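Local coordinates for streptokinase domain B (Streptococcus dysgalactiae subsp. equisimilis, PDB 1QQR), which probably contributes, as one domain of a non-proteolytic plasminogen activator, to plasminogen activation and so to fibrinolysis, at residues I1-K6 with N97-Y102; V10-Q15 with K33-L38; T17-D22 with Y125-G130; T43-E48 with E90-V95. One frame throughout, in Å; residues are numbered along the deposited sequence.

Overall arrangement
Interaction 2 lies nearest the centre of the chain, interaction 4 somewhat farther out, and interactions 1 and 3 mark opposite ends at the surface, their centres about 42 Å apart. Interactions 2 and 3 share strand 8-18: in the first it pairs antiparallel with 33-38, in the second parallel with 111-128. The 43-45/92-94 ribbon of interaction 4 packs on interaction 2 through Ile44, which meets Val10 and Leu38. The two inner contacts combine paired backbones with apolar side chains, interaction 4 adding a polar network at a helix start. Interaction 3 also pairs strands and packs apolar groups but adds a long salt bridge at the surface, while interaction 1 is a single bridge between loops, rich in carboxylate and amide bonds.

Interaction 1: I1-K6 with N97-Y102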
loop_
_atom_site.group_PDB
_atom_site.type_symbol
_atom_site.label_atom_id
_atom_site.label_comp_id
_atom_site.label_asym_id
_atom_site.label_seq_id
_atom_site.Cartn_x
_atom_site.Cartn_y
_atom_site.Cartn_z
ATOM N N ILE A 1 9.117 -14.979 19.472
ATOM C CA ILE A 1 7.880 -15.147 18.656
ATOM C C ILE A 1 7.111 -16.407 19.104
ATOM O O ILE A 1 7.337 -17.514 18.612
ATOM C CB ILE A 1 8.252 -15.195 17.146
ATOM C CG1 ILE A 1 7.037 -14.798 16.315
ATOM C CG2 ILE A 1 8.831 -16.559 16.756
ATOM C CD1 ILE A 1 6.741 -13.321 16.402
ATOM N N GLN A 2 6.190 -16.215 20.047
ATOM C CA GLN A 2 5.404 -17.302 20.634
ATOM C C GLN A 2 4.237 -17.862 19.822
ATOM O O GLN A 2 4.165 -19.063 19.558
ATOM C CB GLN A 2 4.884 -16.848 21.999
ATOM C CG GLN A 2 5.990 -16.427 22.963
ATOM C CD GLN A 2 5.489 -15.535 24.090
ATOM O OE1 GLN A 2 4.589 -15.909 24.848
ATOM N NE2 GLN A 2 6.076 -14.346 24.205
ATOM N N ASN A 3 3.313 -16.990 19.443
ATOM C CA ASN A 3 2.137 -17.397 18.690
ATOM C C ASN A 3 2.140 -16.683 17.348
ATOM O O ASN A 3 1.534 -15.629 17.188
ATOM C CB ASN A 3 0.883 -17.026 19.478
ATOM C CG ASN A 3 1.151 -16.907 20.964
ATOM O OD1 ASN A 3 1.581 -17.869 21.609
ATOM N ND2 ASN A 3 0.915 -15.719 21.518
ATOM N N GLN A 4 2.829 -17.270 16.384
ATOM C CA GLN A 4 2.937 -16.692 15.062
ATOM C C GLN A 4 1.576 -16.433 14.437
ATOM O O GLN A 4 0.708 -17.306 14.431
ATOM C CB GLN A 4 3.732 -17.631 14.161
ATOM C CG GLN A 4 4.108 -17.045 12.815
ATOM C CD GLN A 4 4.788 -18.065 11.932
ATOM O OE1 GLN A 4 4.133 -18.948 11.370
ATOM N NE2 GLN A 4 6.111 -17.963 11.816
ATOM N N ALA A 5 1.393 -15.227 13.904
ATOM C CA ALA A 5 0.140 -14.882 13.250
ATOM C C ALA A 5 -0.191 -16.000 12.262
ATOM O O ALA A 5 0.695 -16.552 11.623
ATOM C CB ALA A 5 0.285 -13.559 12.528
ATOM N N LYS A 6 -1.463 -16.328 12.133
ATOM C CA LYS A 6 -1.880 -17.395 11.243
ATOM C C LYS A 6 -2.215 -16.883 9.844
ATOM O O LYS A 6 -2.346 -17.661 8.889
ATOM C CB LYS A 6 -3.104 -18.083 11.855
ATOM C CG LYS A 6 -2.865 -18.509 13.313
ATOM C CD LYS A 6 -4.151 -18.760 14.086
ATOM C CE LYS A 6 -3.849 -18.926 15.574
ATOM N NZ LYS A 6 -5.084 -19.015 16.411
ATOM N N ASN A 97 7.130 -11.749 9.768
ATOM C CA ASN A 97 6.706 -12.669 10.829
ATOM C C ASN A 97 6.218 -11.853 12.011
ATOM O O ASN A 97 6.756 -10.784 12.314
ATOM C CB ASN A 97 7.880 -13.547 11.288
ATOM C CG ASN A 97 7.429 -14.819 11.986
ATOM O OD1 ASN A 97 6.232 -15.072 12.163
ATOM N ND2 ASN A 97 8.393 -15.637 12.379
ATOM N N ARG A 98 5.196 -12.351 12.685
ATOM C CA ARG A 98 4.674 -11.620 13.818
ATOM C C ARG A 98 3.822 -12.454 14.753
ATOM O O ARG A 98 3.324 -13.542 14.420
ATOM C CB ARG A 98 3.842 -10.413 13.335
ATOM C CG ARG A 98 2.468 -10.814 12.775
ATOM C CD ARG A 98 1.873 -9.746 11.865
ATOM N NE ARG A 98 2.601 -9.606 10.601
ATOM C CZ ARG A 98 2.382 -8.642 9.704
ATOM N NH1 ARG A 98 1.460 -7.711 9.929
ATOM N NH2 ARG A 98 3.053 -8.631 8.551
ATOM N N GLU A 99 3.643 -11.877 15.931
ATOM C CA GLU A 99 2.837 -12.438 16.996
ATOM C C GLU A 99 1.383 -12.313 16.546
ATOM O O GLU A 99 1.014 -11.318 15.934
ATOM C CB GLU A 99 3.081 -11.618 18.258
ATOM C CG GLU A 99 2.896 -12.392 19.525
ATOM C CD GLU A 99 3.892 -13.515 19.661
ATOM O OE1 GLU A 99 5.102 -13.222 19.738
ATOM O OE2 GLU A 99 3.457 -14.683 19.689
ATOM N N GLN A 100 0.565 -13.319 16.833
ATOM C CA GLN A 100 -0.849 -13.310 16.446
ATOM C C GLN A 100 -1.582 -12.189 17.179
ATOM O O GLN A 100 -1.471 -12.061 18.390
ATOM C CB GLN A 100 -1.497 -14.651 16.787
ATOM C CG GLN A 100 -3.004 -14.666 16.688
ATOM C CD GLN A 100 -3.493 -14.661 15.261
ATOM O OE1 GLN A 100 -3.035 -15.455 14.441
ATOM N NE2 GLN A 100 -4.444 -13.783 14.955
ATOM N N ALA A 101 -2.342 -11.389 16.439
ATOM C CA ALA A 101 -3.079 -10.270 17.030
ATOM C C ALA A 101 -4.284 -10.689 17.875
ATOM O O ALA A 101 -4.964 -11.688 17.577
ATOM C CB ALA A 101 -3.566 -9.328 15.927
ATOM N N TYR A 102 -4.561 -9.905 18.913
ATOM C CA TYR A 102 -5.739 -10.155 19.739
ATOM C C TYR A 102 -6.139 -8.899 20.495
ATOM O O TYR A 102 -5.341 -7.978 20.657
ATOM C CB TYR A 102 -5.481 -11.252 20.776
ATOM C CG TYR A 102 -4.605 -10.775 21.905
ATOM C CD1 TYR A 102 -3.224 -10.721 21.756
ATOM C CD2 TYR A 102 -5.167 -10.301 23.105
ATOM C CE1 TYR A 102 -2.404 -10.207 22.757
ATOM C CE2 TYR A 102 -4.350 -9.786 24.130
ATOM C CZ TYR A 102 -2.974 -9.748 23.940
ATOM O OH TYR A 102 -2.158 -9.279 24.925
#
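Ile1 meets the second segment through its terminal methyl. With CG1 swung away from the backbone N (chi1 -157°), Ile1 CD1 comes to lie 3.5 Å from Glu99 N, against the Arg98-Glu99 peptide. Gln2 contributes its backbone: Gln2 N donates to Glu99 OE1 at 3.2 Å, on the syn lone pair of that oxygen. Asn3 N also faces Glu99 OE2, though the modelled 2.3 Å is doubtfully short. At the Asn3 carbonyl donation runs the other way: Gln100 N gives to Asn3 O at 2.5 Å, nearly in line with the C=O. Gln4 extends across Asn97 at about a right angle, the two amide planes 65° apart, and Gln4 NE2 makes a weak bond of 2.9 Å to Asn97 OD1. Ala5 N donates to Arg98 O at 2.6 Å, while the Ala5 methyl rests on Arg98 CG. Arg98 carries its guanidinium off to Asp118 and Asp77. Finally, Lys6 N binds Gln100 OE1 at 2.9 Å; the bend in Gln100 (chi2 74°) turns the amide back to this N-H, and the Lys6 chain crosses it on the way to a salt bridge with Glu113. Only Gln4 and Glu99 form a beta bridge, so this is an isolated single bridge, clipping the N-terminal loop to the loop that precedes strand 102-104.

Interaction 2: V10-Q15 with K33-L38; sequences VEYTVQ and KLLKTL
Val10 O receives two N-H groups from consecutive residues: Leu35 N at 2.7 Å and, weakly, Lys36 N at 3.5 Å. Leu35 and Lys36 thus both face Val10, a one-residue shift of register, and Leu35 bears its mark in a helix-like psi of -57°. Val10 N completes the pair by donating to Lys36 O at 2.7 Å. Two residues farther along, the register is regular again, Tyr12 N bonding to Lys33 O at 2.7 Å and Lys33 N to Tyr12 O at 2.9 Å.

Side chains fill in around this backbone. Leu35 CD1 sits 3.5 Å from Tyr12 CB, approaching the ring obliquely. Tyr12 CG is anti to its own N (chi1 -176°), which sends the ring away from strand 33-38 and leaves CB to take the methyl. At the other end Val10 CG2 meets Leu38 CD1 at 4.1 Å, and Glu11 packs its CG against Leu34 CD1 at about a right angle.

The next shell surrounds these groups. Hydrogen bonds hold the polar ends, Tyr12 OH to Glu122 and Lys33 NZ to Gln52; both Tyr12 and Leu35 touch Leu49, and Ile44 touches Val10 and Leu38. With strand axes at 141°, this is an antiparallel pair of strands consecutive in the chain, broken by a classic beta bulge, in the part of the beta-grasp-like sheet that packs on helix 46-60.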
loop_
_atom_site.group_PDB
_atom_site.type_symbol
_atom_site.label_atom_id
_atom_site.label_comp_id
_atom_site.label_asym_id
_atom_site.label_seq_id
_atom_site.Cartn_x
_atom_site.Cartn_y
_atom_site.Cartn_z
ATOM N N VAL A 10 -3.552 -8.320 3.647
ATOM C CA VAL A 10 -2.742 -7.253 3.084
ATOM C C VAL A 10 -3.646 -6.207 2.448
ATOM O O VAL A 10 -4.288 -6.461 1.422
ATOM C CB VAL A 10 -1.752 -7.786 2.018
ATOM C CG1 VAL A 10 -0.883 -6.650 1.488
ATOM C CG2 VAL A 10 -0.883 -8.866 2.611
ATOM N N GLU A 11 -3.712 -5.044 3.086
ATOM C CA GLU A 11 -4.503 -3.950 2.566
ATOM C C GLU A 11 -3.612 -2.976 1.793
ATOM O O GLU A 11 -2.409 -2.829 2.063
ATOM C CB GLU A 11 -5.240 -3.236 3.692
ATOM C CG GLU A 11 -6.487 -3.979 4.130
ATOM C CD GLU A 11 -7.064 -3.453 5.436
ATOM O OE1 GLU A 11 -7.188 -2.222 5.595
ATOM O OE2 GLU A 11 -7.406 -4.276 6.306
ATOM N N TYR A 12 -4.220 -2.286 0.840
ATOM C CA TYR A 12 -3.469 -1.381 -0.008
ATOM C C TYR A 12 -4.096 -0.016 -0.136
ATOM O O TYR A 12 -5.310 0.117 -0.261
ATOM C CB TYR A 12 -3.353 -2.019 -1.392
ATOM C CG TYR A 12 -2.521 -1.257 -2.383
ATOM C CD1 TYR A 12 -1.142 -1.259 -2.306
ATOM C CD2 TYR A 12 -3.124 -0.542 -3.418
ATOM C CE1 TYR A 12 -0.372 -0.572 -3.236
ATOM C CE2 TYR A 12 -2.366 0.158 -4.365
ATOM C CZ TYR A 12 -0.988 0.137 -4.273
ATOM O OH TYR A 12 -0.225 0.766 -5.242
ATOM N N THR A 13 -3.267 1.005 -0.059
ATOM C CA THR A 13 -3.741 2.356 -0.271
ATOM C C THR A 13 -2.688 3.095 -1.119
ATOM O O THR A 13 -1.473 2.925 -0.938
ATOM C CB THR A 13 -4.024 3.104 1.035
ATOM O OG1 THR A 13 -4.632 4.354 0.709
ATOM C CG2 THR A 13 -2.771 3.372 1.813
ATOM N N VAL A 14 -3.169 3.877 -2.070
ATOM C CA VAL A 14 -2.301 4.607 -2.973
ATOM C C VAL A 14 -2.772 6.043 -3.173
ATOM O O VAL A 14 -3.968 6.315 -3.270
ATOM C CB VAL A 14 -2.231 3.901 -4.363
ATOM C CG1 VAL A 14 -3.597 3.846 -4.992
ATOM C CG2 VAL A 14 -1.258 4.621 -5.278
ATOM N N GLN A 15 -1.804 6.951 -3.214
ATOM C CA GLN A 15 -2.048 8.367 -3.437
ATOM C C GLN A 15 -1.405 8.707 -4.803
ATOM O O GLN A 15 -0.303 8.235 -5.120
ATOM C CB GLN A 15 -1.415 9.181 -2.297
ATOM C CG GLN A 15 -1.142 10.648 -2.646
ATOM C CD GLN A 15 -0.526 11.449 -1.490
ATOM O OE1 GLN A 15 0.484 11.043 -0.886
ATOM N NE2 GLN A 15 -1.129 12.599 -1.186
ATOM N N LYS A 33 -7.944 -0.932 0.035
ATOM C CA LYS A 33 -8.525 -2.026 -0.702
ATOM C C LYS A 33 -7.799 -3.268 -0.191
ATOM O O LYS A 33 -6.581 -3.237 0.018
ATOM C CB LYS A 33 -8.248 -1.813 -2.180
ATOM C CG LYS A 33 -8.495 -3.010 -3.057
ATOM C CD LYS A 33 -8.045 -2.714 -4.476
ATOM C CE LYS A 33 -8.254 -3.907 -5.384
ATOM N NZ LYS A 33 -7.833 -3.543 -6.765
ATOM N N LEU A 34 -8.534 -4.344 0.065
ATOM C CA LEU A 34 -7.870 -5.560 0.515
ATOM C C LEU A 34 -7.299 -6.178 -0.735
ATOM O O LEU A 34 -8.009 -6.405 -1.706
ATOM C CB LEU A 34 -8.829 -6.568 1.159
ATOM C CG LEU A 34 -7.998 -7.814 1.524
ATOM C CD1 LEU A 34 -7.664 -7.792 3.003
ATOM C CD2 LEU A 34 -8.729 -9.084 1.151
ATOM N N LEU A 35 -6.003 -6.417 -0.725
ATOM C CA LEU A 35 -5.364 -7.032 -1.865
ATOM C C LEU A 35 -5.606 -8.528 -1.760
ATOM O O LEU A 35 -6.152 -9.151 -2.658
ATOM C CB LEU A 35 -3.877 -6.760 -1.806
ATOM C CG LEU A 35 -3.298 -5.970 -2.961
ATOM C CD1 LEU A 35 -4.226 -4.793 -3.294
ATOM C CD2 LEU A 35 -1.885 -5.534 -2.581
ATOM N N LYS A 36 -5.180 -9.096 -0.640
ATOM C CA LYS A 36 -5.336 -10.518 -0.396
ATOM C C LYS A 36 -4.906 -10.906 1.016
ATOM O O LYS A 36 -4.313 -10.113 1.749
ATOM C CB LYS A 36 -4.526 -11.310 -1.428
ATOM C CG LYS A 36 -3.095 -10.831 -1.619
ATOM C CD LYS A 36 -2.477 -11.439 -2.898
ATOM C CE LYS A 36 -1.120 -10.794 -3.264
ATOM N NZ LYS A 36 -0.423 -11.401 -4.458
ATOM N N THR A 37 -5.228 -12.131 1.389
ATOM C CA THR A 37 -4.864 -12.663 2.680
ATOM C C THR A 37 -3.728 -13.619 2.391
ATOM O O THR A 37 -3.878 -14.554 1.617
ATOM C CB THR A 37 -6.046 -13.396 3.293
ATOM O OG1 THR A 37 -7.161 -12.500 3.315
ATOM C CG2 THR A 37 -5.732 -13.832 4.723
ATOM N N LEU A 38 -2.579 -13.364 2.990
ATOM C CA LEU A 38 -1.406 -14.185 2.749
ATOM C C LEU A 38 -0.889 -14.759 4.042
ATOM O O LEU A 38 -1.425 -14.493 5.111
ATOM C CB LEU A 38 -0.300 -13.338 2.113
ATOM C CG LEU A 38 -0.636 -12.771 0.736
ATOM C CD1 LEU A 38 0.540 -11.935 0.230
ATOM C CD2 LEU A 38 -0.934 -13.920 -0.218
#

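Interaction 3: T17-D22 with Y125-G130; sequences TPLNPD and YVLKKG
Thr17 and Tyr125 lie side by side and point the same way, Thr17 CB 4.0 Å from Tyr125 CD2, the two being a bridged parallel pair on one face of the sheet. Leu19 crosses Tyr125 at about a right angle: Leu19 CD1 approaches Tyr125 CD2 obliquely at 4.0 Å, and Leu19 CD2 meets Leu127 CD1 at 3.8 Å. On the other face Pro18 CB packs against Val126 CG2 at 4.1 Å, next to Phe25.

Two backbone bonds set the register of the strands. Val126 N reaches Thr17 O at 2.8 Å from above the carbonyl plane, 49° out of it, whereas Leu19 N meets Val126 O at 3.0 Å almost head-on. At the end of its strand, Lys128 bends at its last two torsions, bringing NZ to Asp22 OD2 at 3.7 Å, a long salt bridge; Tyr64 OH is the stronger partner of that oxygen. Val126 thus bonds to Thr17 and Leu19 on either side of Pro18, the parallel pattern by which the first and last long strands of a beta-grasp-like sheet run together.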
loop_
_atom_site.group_PDB
_atom_site.type_symbol
_atom_site.label_atom_id
_atom_site.label_comp_id
_atom_site.label_asym_id
_atom_site.label_seq_id
_atom_site.Cartn_x
_atom_site.Cartn_y
_atom_site.Cartn_z
ATOM N N THR A 17 -0.086 11.719 -7.490
ATOM C CA THR A 17 0.252 13.132 -7.661
ATOM C C THR A 17 0.598 13.457 -9.115
ATOM O O THR A 17 1.597 12.988 -9.645
ATOM C CB THR A 17 1.424 13.548 -6.762
ATOM O OG1 THR A 17 1.111 13.224 -5.406
ATOM C CG2 THR A 17 1.658 15.061 -6.856
ATOM N N PRO A 18 -0.237 14.270 -9.776
ATOM C CA PRO A 18 -0.054 14.679 -11.175
ATOM C C PRO A 18 1.119 15.632 -11.332
ATOM O O PRO A 18 1.286 16.522 -10.512
ATOM C CB PRO A 18 -1.387 15.336 -11.505
ATOM C CG PRO A 18 -1.754 15.973 -10.222
ATOM C CD PRO A 18 -1.453 14.885 -9.208
ATOM N N LEU A 19 1.935 15.438 -12.370
ATOM C CA LEU A 19 3.093 16.296 -12.593
ATOM C C LEU A 19 2.718 17.772 -12.693
ATOM O O LEU A 19 3.431 18.621 -12.164
ATOM C CB LEU A 19 3.888 15.832 -13.811
ATOM C CG LEU A 19 4.873 14.668 -13.546
ATOM C CD1 LEU A 19 5.378 14.726 -12.103
ATOM C CD2 LEU A 19 4.198 13.343 -13.771
ATOM N N ASN A 20 1.619 18.093 -13.368
ATOM C CA ASN A 20 1.150 19.477 -13.382
ATOM C C ASN A 20 -0.317 19.443 -12.908
ATOM O O ASN A 20 -1.069 18.524 -13.248
ATOM C CB ASN A 20 1.343 20.160 -14.756
ATOM C CG ASN A 20 0.755 19.381 -15.911
ATOM O OD1 ASN A 20 -0.464 19.234 -16.023
ATOM N ND2 ASN A 20 1.625 18.890 -16.796
ATOM N N PRO A 21 -0.733 20.445 -12.100
ATOM C CA PRO A 21 -2.074 20.607 -11.510
ATOM C C PRO A 21 -3.309 20.057 -12.217
ATOM O O PRO A 21 -3.382 20.020 -13.442
ATOM C CB PRO A 21 -2.174 22.120 -11.276
ATOM C CG PRO A 21 -1.214 22.692 -12.270
ATOM C CD PRO A 21 -0.050 21.751 -12.133
ATOM N N ASP A 22 -4.272 19.624 -11.408
ATOM C CA ASP A 22 -5.555 19.096 -11.869
ATOM C C ASP A 22 -6.457 18.938 -10.643
ATOM O O ASP A 22 -6.104 18.248 -9.686
ATOM C CB ASP A 22 -5.388 17.741 -12.562
ATOM C CG ASP A 22 -6.722 17.156 -13.036
ATOM O OD1 ASP A 22 -7.694 17.138 -12.245
ATOM O OD2 ASP A 22 -6.802 16.705 -14.197
ATOM N N TYR A 125 3.787 9.371 -8.980
ATOM C CA TYR A 125 3.627 10.613 -9.717
ATOM C C TYR A 125 2.904 10.149 -10.971
ATOM O O TYR A 125 3.279 9.124 -11.530
ATOM C CB TYR A 125 4.993 11.197 -10.088
ATOM C CG TYR A 125 5.626 11.930 -8.937
ATOM C CD1 TYR A 125 6.758 11.426 -8.295
ATOM C CD2 TYR A 125 5.054 13.104 -8.446
ATOM C CE1 TYR A 125 7.298 12.077 -7.180
ATOM C CE2 TYR A 125 5.582 13.757 -7.342
ATOM C CZ TYR A 125 6.700 13.240 -6.711
ATOM O OH TYR A 125 7.209 13.880 -5.600
ATOM N N VAL A 126 1.852 10.848 -11.385
ATOM C CA VAL A 126 1.140 10.459 -12.609
ATOM C C VAL A 126 1.158 11.546 -13.688
ATOM O O VAL A 126 1.374 12.724 -13.413
ATOM C CB VAL A 126 -0.321 10.056 -12.324
ATOM C CG1 VAL A 126 -0.345 8.859 -11.372
ATOM C CG2 VAL A 126 -1.089 11.236 -11.754
ATOM N N LEU A 127 0.892 11.152 -14.920
ATOM C CA LEU A 127 0.953 12.089 -16.037
ATOM C C LEU A 127 -0.251 11.924 -16.948
ATOM O O LEU A 127 -0.681 10.795 -17.211
ATOM C CB LEU A 127 2.236 11.785 -16.817
ATOM C CG LEU A 127 2.762 12.595 -17.988
ATOM C CD1 LEU A 127 3.522 13.812 -17.478
ATOM C CD2 LEU A 127 3.709 11.727 -18.781
ATOM N N LYS A 128 -0.817 13.026 -17.431
ATOM C CA LYS A 128 -1.949 12.882 -18.333
ATOM C C LYS A 128 -1.293 12.292 -19.576
ATOM O O LYS A 128 -0.227 12.747 -19.980
ATOM C CB LYS A 128 -2.604 14.232 -18.642
ATOM C CG LYS A 128 -4.098 14.123 -18.986
ATOM C CD LYS A 128 -4.638 15.376 -19.679
ATOM C CE LYS A 128 -4.589 16.612 -18.787
ATOM N NZ LYS A 128 -5.566 16.561 -17.651
ATOM N N LYS A 129 -1.889 11.252 -20.151
ATOM C CA LYS A 129 -1.300 10.624 -21.322
ATOM C C LYS A 129 -1.281 11.607 -22.469
ATOM O O LYS A 129 -2.193 12.431 -22.616
ATOM C CB LYS A 129 -2.052 9.337 -21.696
ATOM C CG LYS A 129 -1.417 8.091 -21.062
ATOM C CD LYS A 129 -1.842 6.785 -21.732
ATOM C CE LYS A 129 -3.316 6.502 -21.504
ATOM N NZ LYS A 129 -3.726 5.210 -22.116
ATOM N N GLY A 130 -0.234 11.524 -23.277
ATOM C CA GLY A 130 -0.096 12.464 -24.370
ATOM C C GLY A 130 0.825 13.587 -23.911
ATOM O O GLY A 130 1.612 14.117 -24.698
#

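Interaction 4: T43-E48 with E90-V95; sequences TITSQE and EFTYRV
Ile44 and Tyr93 are the hydrogen-bonded pair of a short two-stranded antiparallel ribbon, whose strand 43-45 leads directly into a helix N-terminus closed by a capping box. Both of their backbone groups are used: Ile44 N donates to Tyr93 O at 2.8 Å, and Tyr93 N to Ile44 O at 2.6 Å. Next comes Ser46 N, bonded to Phe91 O at 2.8 Å. The Ser46 hydroxyl then works both ways, accepting from Phe91 N (2.9 Å to Ser46 OG) and donating to Glu90 OE2 at 2.5 Å, on the lone pair away from the other oxygen. OG stands between the backbone N and the carbonyl carbon of Ser46 (chi1 47°), from where it reaches both partners. Gln47 stacks its amide on the Glu90 carboxylate, the planes 21° apart.

In the capping box, Thr45 N donates to Glu48 OE2 at 2.8 Å, and Glu48 N returns a weak bond to Thr45 OG1 at 3.4 Å. Tyr93 OH is satisfied outside the ribbon by Asp118 and by Lys96 N, while the Tyr93 ring takes Ile44 CD1 at the edge. The carbon that carries the serine hydroxyl, Ser46 CB, stands 3.6 Å from the centroid of the Phe91 ring and only 3° off its normal, a CH-pi contact over the face.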
loop_
_atom_site.group_PDB
_atom_site.type_symbol
_atom_site.label_atom_id
_atom_site.label_comp_id
_atom_site.label_asym_id
_atom_site.label_seq_id
_atom_site.Cartn_x
_atom_site.Cartn_y
_atom_site.Cartn_z
ATOM N N THR A 43 5.259 -13.511 -0.587
ATOM C CA THR A 43 5.836 -12.293 -1.124
ATOM C C THR A 43 4.900 -11.561 -2.060
ATOM O O THR A 43 3.977 -12.143 -2.610
ATOM C CB THR A 43 7.109 -12.573 -1.903
ATOM O OG1 THR A 43 6.801 -13.486 -2.962
ATOM C CG2 THR A 43 8.191 -13.138 -0.988
ATOM N N ILE A 44 5.172 -10.272 -2.218
ATOM C CA ILE A 44 4.426 -9.371 -3.088
ATOM C C ILE A 44 5.554 -8.599 -3.748
ATOM O O ILE A 44 6.460 -8.162 -3.052
ATOM C CB ILE A 44 3.556 -8.414 -2.270
ATOM C CG1 ILE A 44 2.539 -9.222 -1.471
ATOM C CG2 ILE A 44 2.819 -7.464 -3.174
ATOM C CD1 ILE A 44 1.800 -8.423 -0.459
ATOM N N THR A 45 5.510 -8.447 -5.070
ATOM C CA THR A 45 6.568 -7.748 -5.788
ATOM C C THR A 45 6.100 -6.374 -6.231
ATOM O O THR A 45 4.891 -6.118 -6.321
ATOM C CB THR A 45 6.966 -8.505 -7.064
ATOM O OG1 THR A 45 5.798 -8.694 -7.876
ATOM C CG2 THR A 45 7.549 -9.864 -6.728
ATOM N N SER A 46 7.064 -5.503 -6.528
ATOM C CA SER A 46 6.761 -4.157 -7.006
ATOM C C SER A 46 5.961 -4.192 -8.317
ATOM O O SER A 46 5.092 -3.351 -8.535
ATOM C CB SER A 46 8.050 -3.380 -7.196
ATOM O OG SER A 46 8.983 -4.170 -7.899
ATOM N N GLN A 47 6.207 -5.176 -9.178
ATOM C CA GLN A 47 5.435 -5.233 -10.425
ATOM C C GLN A 47 3.957 -5.480 -10.156
ATOM O O GLN A 47 3.091 -4.913 -10.818
ATOM C CB GLN A 47 5.969 -6.312 -11.376
ATOM C CG GLN A 47 7.337 -5.993 -11.969
ATOM C CD GLN A 47 8.476 -6.441 -11.092
ATOM O OE1 GLN A 47 9.639 -6.315 -11.467
ATOM N NE2 GLN A 47 8.156 -6.968 -9.918
ATOM N N GLU A 48 3.669 -6.337 -9.189
ATOM C CA GLU A 48 2.287 -6.616 -8.822
ATOM C C GLU A 48 1.618 -5.365 -8.257
ATOM O O GLU A 48 0.447 -5.109 -8.527
ATOM C CB GLU A 48 2.231 -7.714 -7.770
ATOM C CG GLU A 48 2.859 -9.021 -8.235
ATOM C CD GLU A 48 2.777 -10.110 -7.172
ATOM O OE1 GLU A 48 2.058 -11.106 -7.407
ATOM O OE2 GLU A 48 3.423 -9.958 -6.110
ATOM N N GLU A 90 13.190 -2.254 -8.448
ATOM C CA GLU A 90 12.124 -3.223 -8.238
ATOM C C GLU A 90 12.378 -3.872 -6.882
ATOM O O GLU A 90 13.514 -3.898 -6.404
ATOM C CB GLU A 90 12.134 -4.268 -9.341
ATOM C CG GLU A 90 11.942 -3.664 -10.720
ATOM C CD GLU A 90 10.614 -2.935 -10.881
ATOM O OE1 GLU A 90 10.406 -2.299 -11.935
ATOM O OE2 GLU A 90 9.766 -3.000 -9.968
ATOM N N PHE A 91 11.329 -4.371 -6.243
ATOM C CA PHE A 91 11.495 -4.983 -4.938
ATOM C C PHE A 91 10.492 -6.090 -4.676
ATOM O O PHE A 91 9.515 -6.248 -5.400
ATOM C CB PHE A 91 11.365 -3.911 -3.839
ATOM C CG PHE A 91 10.024 -3.168 -3.835
ATOM C CD1 PHE A 91 8.840 -3.807 -3.461
ATOM C CD2 PHE A 91 9.960 -1.820 -4.186
ATOM C CE1 PHE A 91 7.615 -3.114 -3.435
ATOM C CE2 PHE A 91 8.741 -1.121 -4.165
ATOM C CZ PHE A 91 7.566 -1.772 -3.787
ATOM N N THR A 92 10.747 -6.855 -3.629
ATOM C CA THR A 92 9.832 -7.899 -3.209
ATOM C C THR A 92 9.600 -7.647 -1.721
ATOM O O THR A 92 10.517 -7.296 -0.986
ATOM C CB THR A 92 10.427 -9.313 -3.354
ATOM O OG1 THR A 92 11.682 -9.348 -2.674
ATOM C CG2 THR A 92 10.614 -9.697 -4.815
ATOM N N TYR A 93 8.360 -7.780 -1.284
ATOM C CA TYR A 93 8.067 -7.612 0.122
ATOM C C TYR A 93 7.625 -8.974 0.622
ATOM O O TYR A 93 6.727 -9.607 0.045
ATOM C CB TYR A 93 6.946 -6.604 0.358
ATOM C CG TYR A 93 6.390 -6.711 1.769
ATOM C CD1 TYR A 93 7.210 -6.490 2.880
ATOM C CD2 TYR A 93 5.070 -7.101 1.991
ATOM C CE1 TYR A 93 6.718 -6.660 4.180
ATOM C CE2 TYR A 93 4.575 -7.283 3.289
ATOM C CZ TYR A 93 5.400 -7.064 4.373
ATOM O OH TYR A 93 4.927 -7.296 5.651
ATOM N N ARG A 94 8.262 -9.423 1.693
ATOM C CA ARG A 94 7.946 -10.714 2.299
ATOM C C ARG A 94 7.076 -10.401 3.507
ATOM O O ARG A 94 7.441 -9.572 4.329
ATOM C CB ARG A 94 9.243 -11.408 2.739
ATOM C CG ARG A 94 9.058 -12.805 3.276
ATOM C CD ARG A 94 10.291 -13.259 4.057
ATOM N NE ARG A 94 10.124 -14.602 4.614
ATOM C CZ ARG A 94 10.868 -15.113 5.593
ATOM N NH1 ARG A 94 11.841 -14.394 6.144
ATOM N NH2 ARG A 94 10.636 -16.348 6.019
ATOM N N VAL A 95 5.921 -11.040 3.615
ATOM C CA VAL A 95 5.057 -10.766 4.753
ATOM C C VAL A 95 5.782 -11.107 6.032
ATOM O O VAL A 95 6.006 -12.275 6.348
ATOM C CB VAL A 95 3.763 -11.551 4.665
ATOM C CG1 VAL A 95 2.916 -11.287 5.892
ATOM C CG2 VAL A 95 3.019 -11.151 3.406
#